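BSU-2 beta-lactamase (Bacillus subtilis, PDB 6W5E) probably hydrolyses beta-lactam antibiotics, opening their four-membered lactam ring, as a class D serine beta-lactamase of a Gram-positive bacterium. Local coordinates at residues 129-132 with 133-136; 195-198 with 199-203; 143-147 with 148-152. All coordinates share one frame; numbering follows the deposited sequence.

Contact 1: 129-132 with 133-136; sequences YQAL and ARDI
From Tyr129 to Ile136 the backbone makes two regular alpha-helical turns, with Ala133, Arg134, Asp135 and Ile136 each donating N-H to the carbonyl four residues earlier. The bond from Ala133 N to Tyr129 O measures 2.9 Å. Asp135 N lies slightly farther from its acceptor, 3.1 Å from Ala131 O. This is the C-terminal part of helix 126-136, and it is amphipathic: Tyr129, Leu132, Ala133 and Ile136 are buried, while Arg134 and Asp135 are exposed. On the buried side Leu132 holds CG anti to its backbone N (chi1 173°), which tips the branched end toward the following turn, where CG lies 4.1 Å from Ile136 CD1. The two aliphatic chains cross at a slant; Leu132 packs on Leu117 and Val92, and Ile136 on Ile85, with Asn82 of the same helix 81-88 also in touch. A small residue suits position 133, whose methyl packs on Trp163. Tyr129 is buried, and its OH hydrogen-bonds the carbonyl of Leu117.

On the outer side Arg134 bends at its third torsion (chi3 -69°) and folds back along the helix. One face of its guanidinium consequently rests over Gln130 O and Ala131 CA, with NH2 3.5 Å from Ala131 CA. NH1 forms a salt bridge with Asp160 OD2, and Gln130 NE2 donates to the backbone O of Asp160, so two residues one turn apart grip the same partner. Water 1 closes the group, lying in the guanidinium plane at its edge; it accepts from Arg134 NH1 at 3.0 Å and donates to Gln130 OE1 at 3.2 Å. A second water donates to Ala131 O at 2.8 Å and, more weakly, to Asp135 OD1 at 3.1 Å.

Contact 2: 195-198 with 199-203; sequences KIVK and RMMIQ. With EDO (1,2-ethanediol), chain F.
The methyl CE of Met200 sits over Val197, 3.7 Å from its CG2, and reaches Ile196 CG2 at 4.1 Å. A turn at the last torsion (chi3 -68°) sends this methyl back along the helix, a fit that an unbranched, flexible methionine makes easily. Met201 takes the other branch of Val197, its SD lying 4.2 Å from CG1, so the two methionines divide the two methyls of one beta-branched side chain.

Beneath them the helical bonding changes. Arg199 N and Met200 N bond regularly to Lys195 O and Ile196 O, but Met201 N is split, bonding Lys198 O at 3.0 Å from above the carbonyl plane and Val197 O only weakly.

At the polar edge Arg199 slants across Ile196, with NH2 3.7 Å from CG1, and pairs with Glu95 through that same nitrogen. Lys198 is stretched out, its NZ shared between Glu185, the carbonyl of Ala183 and a weak 2.9 Å bond to O1 of an ethanediol, probably from the crystallisation liquor; Lys195 also salt-bridges Glu185.

The apolar side packs on Ala83, Leu84 and Leu87 of helix 81-88 and on Leu117 and Met121 of helix 117-122, while Met201 and Gln203 bond through their backbones to Gly213 and Leu211, carrying helix 191-200 into the edge strand 202-205 beside strand 209-217.

Contact 3: 143-147 with 148-152; sequences TWLHT and LSYGN
Leu148, with CG anti to its own carbonyl carbon (chi1 -62°), reaches back toward Trp144, whereas the positive phi of Ser149 (55°) turns the chain and brings CB of Tyr150 alongside Leu145. The isobutyl group of Leu148 meets the indole edge close to the ring plane, CG standing 4.5 Å from Trp144 CE3, while Leu148 N makes a regular helical bond, 2.9 Å to Trp144 O.

Beyond it the helix is closed by a Schellman motif. Tyr150 N bonds Leu145 O at 3.1 Å, in the plane of that carbonyl, and Ser149 N bonds His146 O at 3.2 Å, approaching from above the carbonyl plane. The motif brings its usual apolar clasp: Leu145 CD2 lies 4.1 Å from Tyr150 CB, joining a residue of the last turn to the one following the left-handed position. Glycine is common at that position; serine stands there instead, and its hydroxyl meets two waters at the helix end. Ser149 OG is 2.6 Å from water 3, which donates to His146 O, and 2.8 Å from water 4, which donates to Thr147 O. Two of the last carbonyls thus gain hydrating partners.

Tyr150, whose ring leads away from the helix, meets Phe78 edge-to-face and also packs on Val81. It is the centre of an inverse gamma turn, with a weak bond from Gly151 N to Ser149 O, and Gly151 follows with a positive phi that its lack of a side chain makes easy. Asn152 ties the loop to Thr169 and Ser167. The sequence Tyr150-Gly151-Asn152 is the Tyr-Gly-Asn signature of class D beta-lactamases, and its tyrosine also supplies the outer N-H of the Schellman cap.

Along the chain contact 1 comes first, then contact 3, then contact 2. Contacts 1 and 3 belong to consecutive helices, 126-136 and 138-147, with centres about 17 Å apart; contact 2, at the end of helix 191-200, lies about 19 Å from the centre of contact 1 and 21 Å from that of contact 3. None touches another, yet all three send side chains onto helix 81-88, which begins two residues after carboxylated Lys79. Contacts 1 and 3 lie in the helical region, and contact 2 passes from it into the edge of the six-stranded antiparallel sheet. All three therefore pack on a common helix, just after the modified lysine, in the penicillin-binding-protein transpeptidase fold.

Contact 1: 129-132 with 133-136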
loop_
_atom_site.group_PDB
_atom_site.type_symbol
_atom_site.label_atom_id
_atom_site.label_comp_id
_atom_site.label_asym_id
_atom_site.label_seq_id
_atom_site.Cartn_x
_atom_site.Cartn_y
_atom_site.Cartn_z
ATOM N N TYR A 129 13.630 -2.609 4.093
ATOM C CA TYR A 129 12.921 -1.440 4.597
ATOM C C TYR A 129 13.180 -1.206 6.080
ATOM O O TYR A 129 13.052 -0.069 6.546
ATOM C CB TYR A 129 11.431 -1.530 4.245
ATOM C CG TYR A 129 11.173 -1.079 2.817
ATOM C CD1 TYR A 129 11.553 -1.865 1.730
ATOM C CD2 TYR A 129 10.618 0.166 2.557
ATOM C CE1 TYR A 129 11.332 -1.433 0.424
ATOM C CE2 TYR A 129 10.391 0.596 1.264
ATOM C CZ TYR A 129 10.766 -0.196 0.204
ATOM O OH TYR A 129 10.544 0.264 -1.072
ATOM N N GLN A 130 13.557 -2.248 6.824
ATOM C CA GLN A 130 13.998 -2.044 8.200
ATOM C C GLN A 130 15.301 -1.249 8.238
ATOM O O GLN A 130 15.451 -0.328 9.050
ATOM C CB GLN A 130 14.135 -3.391 8.912
ATOM C CG GLN A 130 12.789 -4.035 9.201
ATOM C CD GLN A 130 12.919 -5.424 9.792
ATOM O OE1 GLN A 130 13.675 -6.256 9.290
ATOM N NE2 GLN A 130 12.169 -5.686 10.855
ATOM N N ALA A 131 16.250 -1.567 7.349
ATOM C CA ALA A 131 17.472 -0.767 7.265
ATOM C C ALA A 131 17.166 0.676 6.878
ATOM O O ALA A 131 17.740 1.618 7.445
ATOM C CB ALA A 131 18.436 -1.405 6.271
ATOM N N LEU A 132 16.253 0.871 5.923
ATOM C CA LEU A 132 15.857 2.222 5.539
ATOM C C LEU A 132 15.251 2.976 6.718
ATOM O O LEU A 132 15.604 4.128 6.980
ATOM C CB LEU A 132 14.866 2.155 4.382
ATOM C CG LEU A 132 14.223 3.480 3.978
ATOM C CD1 LEU A 132 15.273 4.545 3.691
ATOM C CD2 LEU A 132 13.322 3.270 2.764
ATOM N N ALA A 133 14.322 2.343 7.439
ATOM C CA ALA A 133 13.696 3.005 8.582
ATOM C C ALA A 133 14.733 3.422 9.620
ATOM O O ALA A 133 14.652 4.525 10.180
ATOM C CB ALA A 133 12.660 2.080 9.217
ATOM N N ARG A 134 15.724 2.565 9.876
ATOM C CA ARG A 134 16.777 2.919 10.821
ATOM C C ARG A 134 17.534 4.162 10.368
ATOM O O ARG A 134 17.883 5.014 11.193
ATOM C CB ARG A 134 17.723 1.732 11.031
ATOM C CG ARG A 134 17.109 0.551 11.772
ATOM C CD ARG A 134 18.161 -0.448 12.229
ATOM N NE ARG A 134 18.784 -1.172 11.117
ATOM C CZ ARG A 134 18.319 -2.306 10.602
ATOM N NH1 ARG A 134 17.210 -2.850 11.096
ATOM N NH2 ARG A 134 18.962 -2.898 9.597
ATOM N N ASP A 135 17.782 4.294 9.058
ATOM C CA ASP A 135 18.474 5.477 8.552
ATOM C C ASP A 135 17.585 6.715 8.619
ATOM O O ASP A 135 18.086 7.832 8.812
ATOM C CB ASP A 135 18.923 5.242 7.112
ATOM C CG ASP A 135 20.185 4.392 7.006
ATOM O OD1 ASP A 135 20.937 4.270 7.995
ATOM O OD2 ASP A 135 20.447 3.871 5.905
ATOM N N ILE A 136 16.268 6.551 8.457
ATOM C CA ILE A 136 15.366 7.688 8.624
ATOM C C ILE A 136 15.401 8.169 10.070
ATOM O O ILE A 136 15.591 9.360 10.351
ATOM C CB ILE A 136 13.940 7.328 8.162
ATOM C CG1 ILE A 136 13.908 7.129 6.636
ATOM C CG2 ILE A 136 12.957 8.407 8.589
ATOM C CD1 ILE A 136 12.600 6.550 6.137
HETATM O O HOH W 1 16.691 -5.689 10.214
HETATM O O HOH W 2 20.469 1.157 8.024
#

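Contact 2: 195-198 with 199-203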
loop_
_atom_site.group_PDB
_atom_site.type_symbol
_atom_site.label_atom_id
_atom_site.label_comp_id
_atom_site.label_asym_id
_atom_site.label_seq_id
_atom_site.Cartn_x
_atom_site.Cartn_y
_atom_site.Cartn_z
ATOM N N LYS A 195 6.792 10.150 -8.478
ATOM C CA LYS A 195 6.838 9.361 -9.707
ATOM C C LYS A 195 7.597 8.052 -9.500
ATOM O O LYS A 195 7.166 7.000 -9.977
ATOM C CB LYS A 195 7.487 10.172 -10.838
ATOM C CG LYS A 195 6.725 11.407 -11.260
ATOM C CD LYS A 195 5.323 11.066 -11.750
ATOM C CE LYS A 195 4.656 12.276 -12.401
ATOM N NZ LYS A 195 3.192 12.072 -12.587
ATOM N N ILE A 196 8.744 8.099 -8.816
ATOM C CA ILE A 196 9.510 6.880 -8.550
ATOM C C ILE A 196 8.695 5.895 -7.717
ATOM O O ILE A 196 8.647 4.698 -8.018
ATOM C CB ILE A 196 10.854 7.225 -7.881
ATOM C CG1 ILE A 196 11.767 7.956 -8.866
ATOM C CG2 ILE A 196 11.548 5.978 -7.346
ATOM C CD1 ILE A 196 12.891 8.731 -8.209
ATOM N N VAL A 197 8.049 6.374 -6.649
ATOM C CA VAL A 197 7.300 5.450 -5.795
ATOM C C VAL A 197 6.132 4.834 -6.558
ATOM O O VAL A 197 5.872 3.629 -6.455
ATOM C CB VAL A 197 6.870 6.127 -4.480
ATOM C CG1 VAL A 197 5.911 5.224 -3.697
ATOM C CG2 VAL A 197 8.098 6.442 -3.653
ATOM N N LYS A 198 5.419 5.643 -7.352
ATOM C CA LYS A 198 4.367 5.087 -8.200
ATOM C C LYS A 198 4.915 3.999 -9.116
ATOM O O LYS A 198 4.321 2.923 -9.239
ATOM C CB LYS A 198 3.703 6.190 -9.023
ATOM C CG LYS A 198 2.742 7.063 -8.242
ATOM C CD LYS A 198 2.117 8.115 -9.155
ATOM C CE LYS A 198 1.009 8.898 -8.459
ATOM N NZ LYS A 198 0.376 9.878 -9.387
ATOM N N ARG A 199 6.058 4.255 -9.764
ATOM C CA ARG A 199 6.633 3.244 -10.644
ATOM C C ARG A 199 6.952 1.967 -9.876
ATOM O O ARG A 199 6.701 0.860 -10.370
ATOM C CB ARG A 199 7.880 3.782 -11.346
ATOM C CG ARG A 199 7.554 4.774 -12.456
ATOM C CD ARG A 199 8.646 4.841 -13.512
ATOM N NE ARG A 199 9.955 5.079 -12.919
ATOM C CZ ARG A 199 10.491 6.282 -12.739
ATOM N NH1 ARG A 199 9.819 7.375 -13.091
ATOM N NH2 ARG A 199 11.692 6.390 -12.184
ATOM N N MET A 200 7.468 2.097 -8.650
ATOM C CA MET A 200 7.783 0.914 -7.861
ATOM C C MET A 200 6.540 0.126 -7.478
ATOM O O MET A 200 6.653 -1.064 -7.183
ATOM C CB MET A 200 8.546 1.288 -6.584
ATOM C CG MET A 200 9.923 1.883 -6.846
ATOM S SD MET A 200 10.922 2.093 -5.358
ATOM C CE MET A 200 10.066 3.375 -4.489
ATOM N N MET A 201 5.368 0.764 -7.457
ATOM C CA MET A 201 4.106 0.110 -7.134
ATOM C C MET A 201 3.439 -0.557 -8.333
ATOM O O MET A 201 2.415 -1.227 -8.152
ATOM C CB MET A 201 3.136 1.132 -6.529
ATOM C CG MET A 201 3.560 1.668 -5.181
ATOM S SD MET A 201 2.508 3.043 -4.646
ATOM C CE MET A 201 0.970 2.193 -4.321
ATOM N N ILE A 202 3.972 -0.401 -9.548
ATOM C CA ILE A 202 3.289 -0.957 -10.711
ATOM C C ILE A 202 3.223 -2.469 -10.595
ATOM O O ILE A 202 4.244 -3.140 -10.394
ATOM C CB ILE A 202 3.979 -0.534 -12.017
ATOM C CG1 ILE A 202 3.755 0.956 -12.276
ATOM C CG2 ILE A 202 3.432 -1.353 -13.186
ATOM C CD1 ILE A 202 4.562 1.528 -13.437
ATOM N N GLN A 203 2.010 -3.012 -10.713
ATOM C CA GLN A 203 1.774 -4.449 -10.730
ATOM C C GLN A 203 1.522 -4.985 -12.129
ATOM O O GLN A 203 1.955 -6.096 -12.447
ATOM C CB GLN A 203 0.572 -4.793 -9.843
ATOM C CG GLN A 203 0.692 -4.277 -8.422
ATOM C CD GLN A 203 1.514 -5.198 -7.543
ATOM O OE1 GLN A 203 1.087 -6.304 -7.218
ATOM N NE2 GLN A 203 2.697 -4.744 -7.148
HETATM C C1 EDO F . -2.434 8.677 -10.691
HETATM O O1 EDO F . -1.168 8.157 -11.114
HETATM C C2 EDO F . -3.245 7.571 -10.029
HETATM O O2 EDO F . -3.374 6.467 -10.933
#

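Contact 3: 143-147 with 148-152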
loop_
_atom_site.group_PDB
_atom_site.type_symbol
_atom_site.label_atom_id
_atom_site.label_comp_id
_atom_site.label_asym_id
_atom_site.label_seq_id
_atom_site.Cartn_x
_atom_site.Cartn_y
_atom_site.Cartn_z
ATOM N N THR A 143 7.974 13.143 12.843
ATOM C CA THR A 143 7.547 14.377 12.187
ATOM C C THR A 143 6.820 14.078 10.882
ATOM O O THR A 143 5.752 14.640 10.613
ATOM C CB THR A 143 8.760 15.275 11.937
ATOM O OG1 THR A 143 9.335 15.657 13.193
ATOM C CG2 THR A 143 8.358 16.530 11.167
ATOM N N TRP A 144 7.371 13.174 10.072
ATOM C CA TRP A 144 6.745 12.861 8.791
ATOM C C TRP A 144 5.374 12.213 8.969
ATOM O O TRP A 144 4.447 12.504 8.209
ATOM C CB TRP A 144 7.670 11.982 7.953
ATOM C CG TRP A 144 8.658 12.779 7.160
ATOM C CD1 TRP A 144 9.989 12.951 7.424
ATOM C CD2 TRP A 144 8.378 13.542 5.985
ATOM N NE1 TRP A 144 10.556 13.775 6.473
ATOM C CE2 TRP A 144 9.586 14.144 5.578
ATOM C CE3 TRP A 144 7.222 13.763 5.228
ATOM C CZ2 TRP A 144 9.668 14.960 4.450
ATOM C CZ3 TRP A 144 7.306 14.576 4.112
ATOM C CH2 TRP A 144 8.519 15.163 3.732
ATOM N N LEU A 145 5.220 11.318 9.949
ATOM C CA LEU A 145 3.913 10.687 10.121
ATOM C C LEU A 145 2.852 11.693 10.556
ATOM O O LEU A 145 1.667 11.505 10.253
ATOM C CB LEU A 145 3.994 9.504 11.086
ATOM C CG LEU A 145 4.809 8.295 10.597
ATOM C CD1 LEU A 145 4.459 7.053 11.394
ATOM C CD2 LEU A 145 4.622 8.030 9.107
ATOM N N HIS A 146 3.236 12.759 11.268
ATOM C CA HIS A 146 2.242 13.792 11.547
ATOM C C HIS A 146 1.943 14.623 10.308
ATOM O O HIS A 146 0.782 14.960 10.055
ATOM C CB HIS A 146 2.631 14.679 12.730
ATOM C CG HIS A 146 1.461 15.404 13.333
ATOM N ND1 HIS A 146 0.372 14.743 13.857
ATOM C CD2 HIS A 146 1.202 16.727 13.486
ATOM C CE1 HIS A 146 -0.502 15.622 14.312
ATOM N NE2 HIS A 146 -0.025 16.833 14.095
ATOM N N THR A 147 2.969 14.950 9.519
ATOM C CA THR A 147 2.741 15.631 8.245
ATOM C C THR A 147 1.760 14.850 7.376
ATOM O O THR A 147 0.900 15.438 6.709
ATOM C CB THR A 147 4.079 15.837 7.518
ATOM O OG1 THR A 147 4.802 16.891 8.161
ATOM C CG2 THR A 147 3.882 16.197 6.049
ATOM N N LEU A 148 1.864 13.525 7.386
ATOM C CA LEU A 148 1.084 12.660 6.513
ATOM C C LEU A 148 -0.217 12.170 7.136
ATOM O O LEU A 148 -0.975 11.458 6.463
ATOM C CB LEU A 148 1.928 11.460 6.095
ATOM C CG LEU A 148 3.179 11.806 5.294
ATOM C CD1 LEU A 148 4.021 10.559 5.081
ATOM C CD2 LEU A 148 2.806 12.475 3.966
ATOM N N SER A 149 -0.487 12.508 8.396
ATOM C CA SER A 149 -1.722 12.102 9.068
ATOM C C SER A 149 -1.903 10.588 9.016
ATOM O O SER A 149 -2.970 10.079 8.670
ATOM C CB SER A 149 -2.933 12.817 8.465
ATOM O OG SER A 149 -2.931 14.193 8.785
ATOM N N TYR A 150 -0.846 9.860 9.361
ATOM C CA TYR A 150 -0.821 8.421 9.110
ATOM C C TYR A 150 -1.316 7.658 10.338
ATOM O O TYR A 150 -0.536 7.231 11.188
ATOM C CB TYR A 150 0.567 7.976 8.660
ATOM C CG TYR A 150 0.527 6.626 7.989
ATOM C CD1 TYR A 150 0.663 5.460 8.732
ATOM C CD2 TYR A 150 0.323 6.514 6.621
ATOM C CE1 TYR A 150 0.616 4.220 8.132
ATOM C CE2 TYR A 150 0.263 5.269 6.011
ATOM C CZ TYR A 150 0.411 4.130 6.775
ATOM O OH TYR A 150 0.374 2.891 6.183
ATOM N N GLY A 151 -2.632 7.458 10.412
ATOM C CA GLY A 151 -3.207 6.625 11.462
ATOM C C GLY A 151 -2.941 7.170 12.853
ATOM O O GLY A 151 -2.960 8.383 13.089
ATOM N N ASN A 152 -2.678 6.264 13.796
ATOM C CA ASN A 152 -2.384 6.699 15.157
ATOM C C ASN A 152 -0.965 7.233 15.314
ATOM O O ASN A 152 -0.614 7.691 16.406
ATOM C CB ASN A 152 -2.678 5.591 16.184
ATOM C CG ASN A 152 -1.648 4.457 16.174
ATOM O OD1 ASN A 152 -0.775 4.377 15.306
ATOM N ND2 ASN A 152 -1.753 3.568 17.154
HETATM O O HOH W 3 -1.955 14.971 11.085
HETATM O O HOH W 4 -1.857 15.196 6.371
#